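Local coordinates for FixG-related protein (Vibrio parahaemolyticus, PDB 2R39) that is of unknown function, this piece being the C-terminal immunoglobulin-like domain of a probable membrane protein thought to bind 4Fe-4S clusters and take part in electron transport, at residues A28-I40 with N76-L88. Sequence-based numbering, arbitrary orientation.
Sequences AGEVENTYTLKVI and NLPMSLGADPDKL
Tyr-35 and Met-79 face each other as a hydrogen-bonded pair in two antiparallel strands, 31-40 and 76-83, and illustrate how one ladder builds both a sheet and a core. Each backbone N reaches the other residue's O at 2.9 Å, within a run of eight backbone hydrogen bonds from Val-31 with Ala-83 to Leu-37 with Leu-77. Tyr-35 can be followed outward. Its CB lies 3.9 Å from Met-79 CG; chi1 of -53° sets CG beside the backbone N, and the ring runs toward Leu-81, the two side chains crossing at about a right angle. CD2 has Ser-80 CA at the ring edge, 4.5 Å off. CE2 meets Leu-81 CG at 3.7 Å, CZ and OH pass Leu-81 CD1, and the hydroxyl is hydrogen-bonded to Arg-113 O. On the same face the selenium of Met-79, a selenomethionine here, is 3.9 Å from Leu-37 CG. The other face is more polar: Ser-80 OG gives a weak bond, 2.8 Å long, to Glu-32 OE2. Strand 11-17 flanks 31-41 and short strand 60-62 flanks 74-83, making the contact's strands the central pair of a four-stranded antiparallel sheet. Opposite, strands 92-101 and 106-115 close the immunoglobulin-like sandwich, Phe-97 lying edge-to-face with Tyr-35 and touching Met-79.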
ATOM      1  N   ALA A  28      15.436  11.235  -5.701  1.00 63.59           N
ATOM      2  CA  ALA A  28      15.303  10.463  -4.463  1.00 63.39           C
ATOM      3  C   ALA A  28      16.629   9.832  -4.058  1.00 62.70           C
ATOM      4  O   ALA A  28      17.167   8.990  -4.797  1.00 63.50           O
ATOM      5  CB  ALA A  28      14.228   9.372  -4.615  1.00 63.74           C
ATOM      6  N   GLY A  29      17.150  10.256  -2.902  1.00 60.87           N
ATOM      7  CA  GLY A  29      18.255   9.570  -2.220  1.00 58.84           C
ATOM      8  C   GLY A  29      17.742   8.448  -1.320  1.00 57.12           C
ATOM      9  O   GLY A  29      18.442   7.973  -0.428  1.00 57.04           O
ATOM     10  N   GLU A  30      16.501   8.038  -1.561  1.00 55.32           N
ATOM     11  CA  GLU A  30      15.857   6.971  -0.814  1.00 53.33           C
ATOM     12  C   GLU A  30      16.007   5.679  -1.578  1.00 52.80           C
ATOM     13  O   GLU A  30      16.132   5.696  -2.798  1.00 52.97           O
ATOM     14  CB  GLU A  30      14.372   7.258  -0.692  1.00 52.81           C
ATOM     15  CG  GLU A  30      14.042   8.415   0.203  1.00 51.58           C
ATOM     16  CD  GLU A  30      12.622   8.861   0.058  1.00 51.63           C
ATOM     17  OE1 GLU A  30      12.000   8.590  -1.001  1.00 50.54           O
ATOM     18  OE2 GLU A  30      12.125   9.496   1.011  1.00 51.16           O
ATOM     19  N   VAL A  31      15.950   4.555  -0.873  1.00 51.40           N
ATOM     20  CA  VAL A  31      15.751   3.289  -1.557  1.00 50.79           C
ATOM     21  C   VAL A  31      14.246   3.091  -1.799  1.00 49.57           C
ATOM     22  O   VAL A  31      13.419   3.386  -0.934  1.00 48.62           O
ATOM     23  CB  VAL A  31      16.484   2.080  -0.852  1.00 51.86           C
ATOM     24  CG1 VAL A  31      16.004   1.869   0.568  1.00 52.45           C
ATOM     25  CG2 VAL A  31      16.357   0.803  -1.678  1.00 52.60           C
ATOM     26  N   GLU A  32      13.903   2.608  -2.985  1.00 47.98           N
ATOM     27  CA  GLU A  32      12.518   2.463  -3.387  1.00 47.65           C
ATOM     28  C   GLU A  32      12.112   0.997  -3.446  1.00 46.92           C
ATOM     29  O   GLU A  32      12.960   0.138  -3.707  1.00 45.96           O
ATOM     30  CB  GLU A  32      12.356   3.095  -4.766  1.00 48.06           C
ATOM     31  CG  GLU A  32      10.933   3.404  -5.125  1.00 49.34           C
ATOM     32  CD  GLU A  32      10.833   4.323  -6.302  1.00 50.23           C
ATOM     33  OE1 GLU A  32      11.354   3.947  -7.375  1.00 48.31           O
ATOM     34  OE2 GLU A  32      10.221   5.412  -6.143  1.00 52.52           O
ATOM     35  N   ASN A  33      10.835   0.714  -3.165  1.00 45.30           N
ATOM     36  CA  ASN A  33      10.212  -0.579  -3.486  1.00 45.20           C
ATOM     37  C   ASN A  33       8.912  -0.295  -4.198  1.00 44.81           C
ATOM     38  O   ASN A  33       8.202   0.626  -3.802  1.00 44.93           O
ATOM     39  CB  ASN A  33       9.854  -1.384  -2.218  1.00 45.10           C
ATOM     40  CG  ASN A  33      11.003  -2.223  -1.680  1.00 45.25           C
ATOM     41  OD1 ASN A  33      10.783  -3.153  -0.899  1.00 43.15           O
ATOM     42  ND2 ASN A  33      12.222  -1.882  -2.051  1.00 46.60           N
ATOM     43  N   THR A  34       8.577  -1.088  -5.211  1.00 44.69           N
ATOM     44  CA  THR A  34       7.307  -0.922  -5.933  1.00 45.32           C
ATOM     45  C   THR A  34       6.279  -2.008  -5.599  1.00 45.25           C
ATOM     46  O   THR A  34       6.630  -3.167  -5.319  1.00 44.69           O
ATOM     47  CB  THR A  34       7.493  -0.874  -7.461  1.00 45.82           C
ATOM     48  OG1 THR A  34       8.122  -2.083  -7.904  1.00 46.36           O
ATOM     49  CG2 THR A  34       8.329   0.336  -7.881  1.00 46.53           C
ATOM     50  N   TYR A  35       5.010  -1.605  -5.654  1.00 44.93           N
ATOM     51  CA  TYR A  35       3.861  -2.419  -5.270  1.00 44.62           C
ATOM     52  C   TYR A  35       2.688  -2.158  -6.206  1.00 44.68           C
ATOM     53  O   TYR A  35       2.597  -1.086  -6.814  1.00 44.25           O
ATOM     54  CB  TYR A  35       3.399  -2.063  -3.849  1.00 44.27           C
ATOM     55  CG  TYR A  35       4.490  -2.108  -2.804  1.00 44.36           C
ATOM     56  CD1 TYR A  35       4.734  -3.267  -2.075  1.00 41.97           C
ATOM     57  CD2 TYR A  35       5.287  -0.985  -2.549  1.00 45.32           C
ATOM     58  CE1 TYR A  35       5.754  -3.310  -1.101  1.00 45.32           C
ATOM     59  CE2 TYR A  35       6.304  -1.022  -1.594  1.00 44.55           C
ATOM     60  CZ  TYR A  35       6.531  -2.183  -0.876  1.00 44.67           C
ATOM     61  OH  TYR A  35       7.525  -2.209   0.076  1.00 45.06           O
ATOM     62  N   THR A  36       1.779  -3.126  -6.292  1.00 44.31           N
ATOM     63  CA  THR A  36       0.455  -2.874  -6.860  1.00 44.37           C
ATOM     64  C   THR A  36      -0.624  -3.277  -5.860  1.00 44.85           C
ATOM     65  O   THR A  36      -0.669  -4.427  -5.401  1.00 44.47           O
ATOM     66  CB  THR A  36       0.264  -3.606  -8.197  1.00 44.36           C
ATOM     67  OG1 THR A  36       1.321  -3.226  -9.084  1.00 42.62           O
ATOM     68  CG2 THR A  36      -1.078  -3.238  -8.833  1.00 45.07           C
ATOM     69  N   LEU A  37      -1.465  -2.315  -5.498  1.00 45.44           N
ATOM     70  CA  LEU A  37      -2.632  -2.594  -4.666  1.00 46.47           C
ATOM     71  C   LEU A  37      -3.838  -2.913  -5.553  1.00 46.46           C
ATOM     72  O   LEU A  37      -4.086  -2.215  -6.519  1.00 46.95           O
ATOM     73  CB  LEU A  37      -2.956  -1.404  -3.749  1.00 46.00           C
ATOM     74  CG  LEU A  37      -1.862  -0.760  -2.887  1.00 47.54           C
ATOM     75  CD1 LEU A  37      -2.469   0.261  -1.898  1.00 46.73           C
ATOM     76  CD2 LEU A  37      -1.041  -1.765  -2.143  1.00 45.42           C
ATOM     77  N   LYS A  38      -4.568  -3.975  -5.224  1.00 46.41           N
ATOM     78  CA  LYS A  38      -5.852  -4.270  -5.863  1.00 46.46           C
ATOM     79  C   LYS A  38      -6.961  -4.030  -4.848  1.00 45.83           C
ATOM     80  O   LYS A  38      -6.959  -4.620  -3.772  1.00 46.57           O
ATOM     81  CB  LYS A  38      -5.889  -5.720  -6.352  1.00 46.50           C
ATOM     82  CG  LYS A  38      -7.221  -6.150  -6.980  1.00 47.49           C
ATOM     83  CD  LYS A  38      -7.197  -7.614  -7.445  1.00 47.56           C
ATOM     84  CE  LYS A  38      -6.307  -7.805  -8.672  1.00 50.43           C
ATOM     85  NZ  LYS A  38      -6.298  -9.213  -9.214  1.00 49.70           N
ATOM     86  N   VAL A  39      -7.895  -3.152  -5.186  1.00 45.34           N
ATOM     87  CA  VAL A  39      -8.948  -2.766  -4.262  1.00 44.47           C
ATOM     88  C   VAL A  39     -10.312  -3.044  -4.884  1.00 44.55           C
ATOM     89  O   VAL A  39     -10.546  -2.731  -6.043  1.00 43.99           O
ATOM     90  CB  VAL A  39      -8.835  -1.258  -3.881  1.00 44.45           C
ATOM     91  CG1 VAL A  39     -10.072  -0.785  -3.135  1.00 44.77           C
ATOM     92  CG2 VAL A  39      -7.567  -0.983  -3.062  1.00 43.08           C
ATOM     93  N   ILE A  40     -11.211  -3.634  -4.110  1.00 44.75           N
ATOM     94  CA  ILE A  40     -12.575  -3.824  -4.596  1.00 44.91           C
ATOM     95  C   ILE A  40     -13.632  -3.275  -3.637  1.00 45.21           C
ATOM     96  O   ILE A  40     -13.528  -3.441  -2.419  1.00 44.62           O
ATOM     97  CB  ILE A  40     -12.870  -5.296  -5.015  1.00 45.44           C
ATOM     98  CG1 ILE A  40     -14.342  -5.439  -5.420  1.00 46.55           C
ATOM     99  CG2 ILE A  40     -12.503  -6.291  -3.935  1.00 45.31           C
ATOM    100  CD1 ILE A  40     -14.597  -6.599  -6.272  1.00 48.76           C
ATOM    101  N   ASN A  76      -6.825  -1.059  -9.829  1.00 48.70           N
ATOM    102  CA  ASN A  76      -5.464  -1.548  -9.846  1.00 48.24           C
ATOM    103  C   ASN A  76      -4.518  -0.376  -9.637  1.00 47.02           C
ATOM    104  O   ASN A  76      -4.475   0.543 -10.464  1.00 46.47           O
ATOM    105  CB  ASN A  76      -5.184  -2.224 -11.179  1.00 49.21           C
ATOM    106  CG  ASN A  76      -3.953  -3.076 -11.141  1.00 51.47           C
ATOM    107  OD1 ASN A  76      -2.960  -2.793 -11.821  1.00 55.05           O
ATOM    108  ND2 ASN A  76      -4.002  -4.139 -10.348  1.00 53.76           N
ATOM    109  N   LEU A  77      -3.772  -0.401  -8.532  1.00 45.03           N
ATOM    110  CA  LEU A  77      -3.044   0.784  -8.091  1.00 44.51           C
ATOM    111  C   LEU A  77      -1.541   0.586  -7.919  1.00 44.58           C
ATOM    112  O   LEU A  77      -1.074   0.217  -6.828  1.00 43.53           O
ATOM    113  CB  LEU A  77      -3.664   1.350  -6.803  1.00 44.17           C
ATOM    114  CG  LEU A  77      -5.184   1.558  -6.757  1.00 44.99           C
ATOM    115  CD1 LEU A  77      -5.651   1.914  -5.370  1.00 47.52           C
ATOM    116  CD2 LEU A  77      -5.652   2.616  -7.778  1.00 46.58           C
ATOM    117  N   PRO A  78      -0.772   0.842  -8.996  1.00 44.84           N
ATOM    118  CA  PRO A  78       0.681   0.838  -8.946  1.00 45.11           C
ATOM    119  C   PRO A  78       1.194   1.987  -8.076  1.00 45.61           C
ATOM    120  O   PRO A  78       0.669   3.100  -8.138  1.00 45.08           O
ATOM    121  CB  PRO A  78       1.083   1.057 -10.412  1.00 44.86           C
ATOM    122  CG  PRO A  78      -0.066   1.733 -11.018  1.00 45.23           C
ATOM    123  CD  PRO A  78      -1.267   1.173 -10.346  1.00 45.08           C
HETATM  124  N   MSE A  79       2.211   1.716  -7.270  1.00 46.21           N
HETATM  125  CA  MSE A  79       2.755   2.730  -6.374  1.00 48.00           C
HETATM  126  C   MSE A  79       4.163   2.347  -5.954  1.00 46.90           C
HETATM  127  O   MSE A  79       4.637   1.249  -6.253  1.00 46.86           O
HETATM  128  CB  MSE A  79       1.884   2.832  -5.122  1.00 47.45           C
HETATM  129  CG  MSE A  79       1.855   1.526  -4.306  1.00 47.82           C
HETATM  130 SE   MSE A  79       1.071   1.823  -2.583  1.00 55.57          SE
HETATM  131  CE  MSE A  79       2.422   3.023  -1.825  1.00 47.92           C
ATOM    132  N   SER A  80       4.830   3.255  -5.252  1.00 46.04           N
ATOM    133  CA  SER A  80       6.095   2.920  -4.620  1.00 45.21           C
ATOM    134  C   SER A  80       6.253   3.571  -3.234  1.00 44.18           C
ATOM    135  O   SER A  80       5.525   4.531  -2.878  1.00 42.19           O
ATOM    136  CB  SER A  80       7.264   3.230  -5.558  1.00 45.62           C
ATOM    137  OG  SER A  80       7.546   4.601  -5.602  1.00 47.94           O
ATOM    138  N   LEU A  81       7.173   3.002  -2.455  1.00 42.78           N
ATOM    139  CA  LEU A  81       7.589   3.529  -1.154  1.00 42.68           C
ATOM    140  C   LEU A  81       9.070   3.844  -1.229  1.00 42.79           C
ATOM    141  O   LEU A  81       9.833   3.069  -1.818  1.00 41.65           O
ATOM    142  CB  LEU A  81       7.350   2.484  -0.041  1.00 42.39           C
ATOM    143  CG  LEU A  81       5.893   2.098   0.305  1.00 42.86           C
ATOM    144  CD1 LEU A  81       5.874   1.052   1.437  1.00 40.24           C
ATOM    145  CD2 LEU A  81       5.064   3.319   0.682  1.00 40.81           C
ATOM    146  N   GLY A  82       9.472   4.976  -0.649  1.00 42.77           N
ATOM    147  CA  GLY A  82      10.888   5.346  -0.541  1.00 43.41           C
ATOM    148  C   GLY A  82      11.270   5.449   0.927  1.00 44.37           C
ATOM    149  O   GLY A  82      10.480   5.923   1.743  1.00 45.34           O
ATOM    150  N   ALA A  83      12.459   4.988   1.290  1.00 43.95           N
ATOM    151  CA  ALA A  83      12.908   5.131   2.665  1.00 44.06           C
ATOM    152  C   ALA A  83      14.359   5.539   2.689  1.00 43.85           C
ATOM    153  O   ALA A  83      15.131   5.097   1.853  1.00 43.66           O
ATOM    154  CB  ALA A  83      12.716   3.802   3.438  1.00 44.06           C
ATOM    155  N   ASP A  84      14.731   6.364   3.657  1.00 44.12           N
ATOM    156  CA  ASP A  84      16.143   6.704   3.886  1.00 44.34           C
ATOM    157  C   ASP A  84      16.790   5.464   4.487  1.00 45.00           C
ATOM    158  O   ASP A  84      16.375   5.042   5.573  1.00 45.01           O
ATOM    159  CB  ASP A  84      16.214   7.878   4.867  1.00 44.66           C
ATOM    160  CG  ASP A  84      17.631   8.280   5.241  1.00 44.89           C
ATOM    161  OD1 ASP A  84      18.613   7.587   4.889  1.00 43.55           O
ATOM    162  OD2 ASP A  84      17.749   9.321   5.917  1.00 45.74           O
ATOM    163  N   PRO A  85      17.785   4.857   3.784  1.00 45.73           N
ATOM    164  CA  PRO A  85      18.375   3.592   4.276  1.00 46.48           C
ATOM    165  C   PRO A  85      19.066   3.740   5.637  1.00 47.47           C
ATOM    166  O   PRO A  85      19.127   2.777   6.405  1.00 47.94           O
ATOM    167  CB  PRO A  85      19.393   3.221   3.186  1.00 46.32           C
ATOM    168  CG  PRO A  85      19.703   4.523   2.473  1.00 46.42           C
ATOM    169  CD  PRO A  85      18.403   5.294   2.513  1.00 45.77           C
ATOM    170  N   ASP A  86      19.567   4.943   5.929  1.00 47.65           N
ATOM    171  CA  ASP A  86      20.168   5.256   7.228  1.00 48.17           C
ATOM    172  C   ASP A  86      19.180   5.134   8.384  1.00 48.22           C
ATOM    173  O   ASP A  86      19.590   4.987   9.535  1.00 48.51           O
ATOM    174  CB  ASP A  86      20.784   6.666   7.221  1.00 48.55           C
ATOM    175  CG  ASP A  86      21.972   6.782   6.283  1.00 50.07           C
ATOM    176  OD1 ASP A  86      22.506   5.740   5.851  1.00 49.63           O
ATOM    177  OD2 ASP A  86      22.376   7.924   5.982  1.00 53.78           O
ATOM    178  N   LYS A  87      17.882   5.181   8.088  1.00 47.82           N
ATOM    179  CA  LYS A  87      16.879   5.084   9.139  1.00 48.00           C
ATOM    180  C   LYS A  87      16.151   3.723   9.139  1.00 48.09           C
ATOM    181  O   LYS A  87      15.236   3.500   9.932  1.00 48.84           O
ATOM    182  CB  LYS A  87      15.917   6.289   9.066  1.00 48.47           C
ATOM    183  CG  LYS A  87      16.676   7.629   9.286  1.00 48.71           C
ATOM    184  CD  LYS A  87      15.813   8.853   9.100  1.00 48.95           C
ATOM    185  CE  LYS A  87      16.641  10.133   9.286  1.00 51.02           C
ATOM    186  NZ  LYS A  87      17.483  10.059  10.512  1.00 52.68           N
ATOM    187  N   LEU A  88      16.549   2.818   8.245  1.00 47.55           N
ATOM    188  CA  LEU A  88      15.996   1.453   8.247  1.00 47.23           C
ATOM    189  C   LEU A  88      16.675   0.674   9.373  1.00 46.75           C
ATOM    190  O   LEU A  88      17.872   0.835   9.597  1.00 45.23           O
ATOM    191  CB  LEU A  88      16.212   0.752   6.893  1.00 47.35           C
ATOM    192  CG  LEU A  88      15.484   1.309   5.640  1.00 47.54           C
ATOM    193  CD1 LEU A  88      16.003   0.595   4.398  1.00 49.27           C
ATOM    194  CD2 LEU A  88      13.987   1.163   5.699  1.00 45.94           C
TER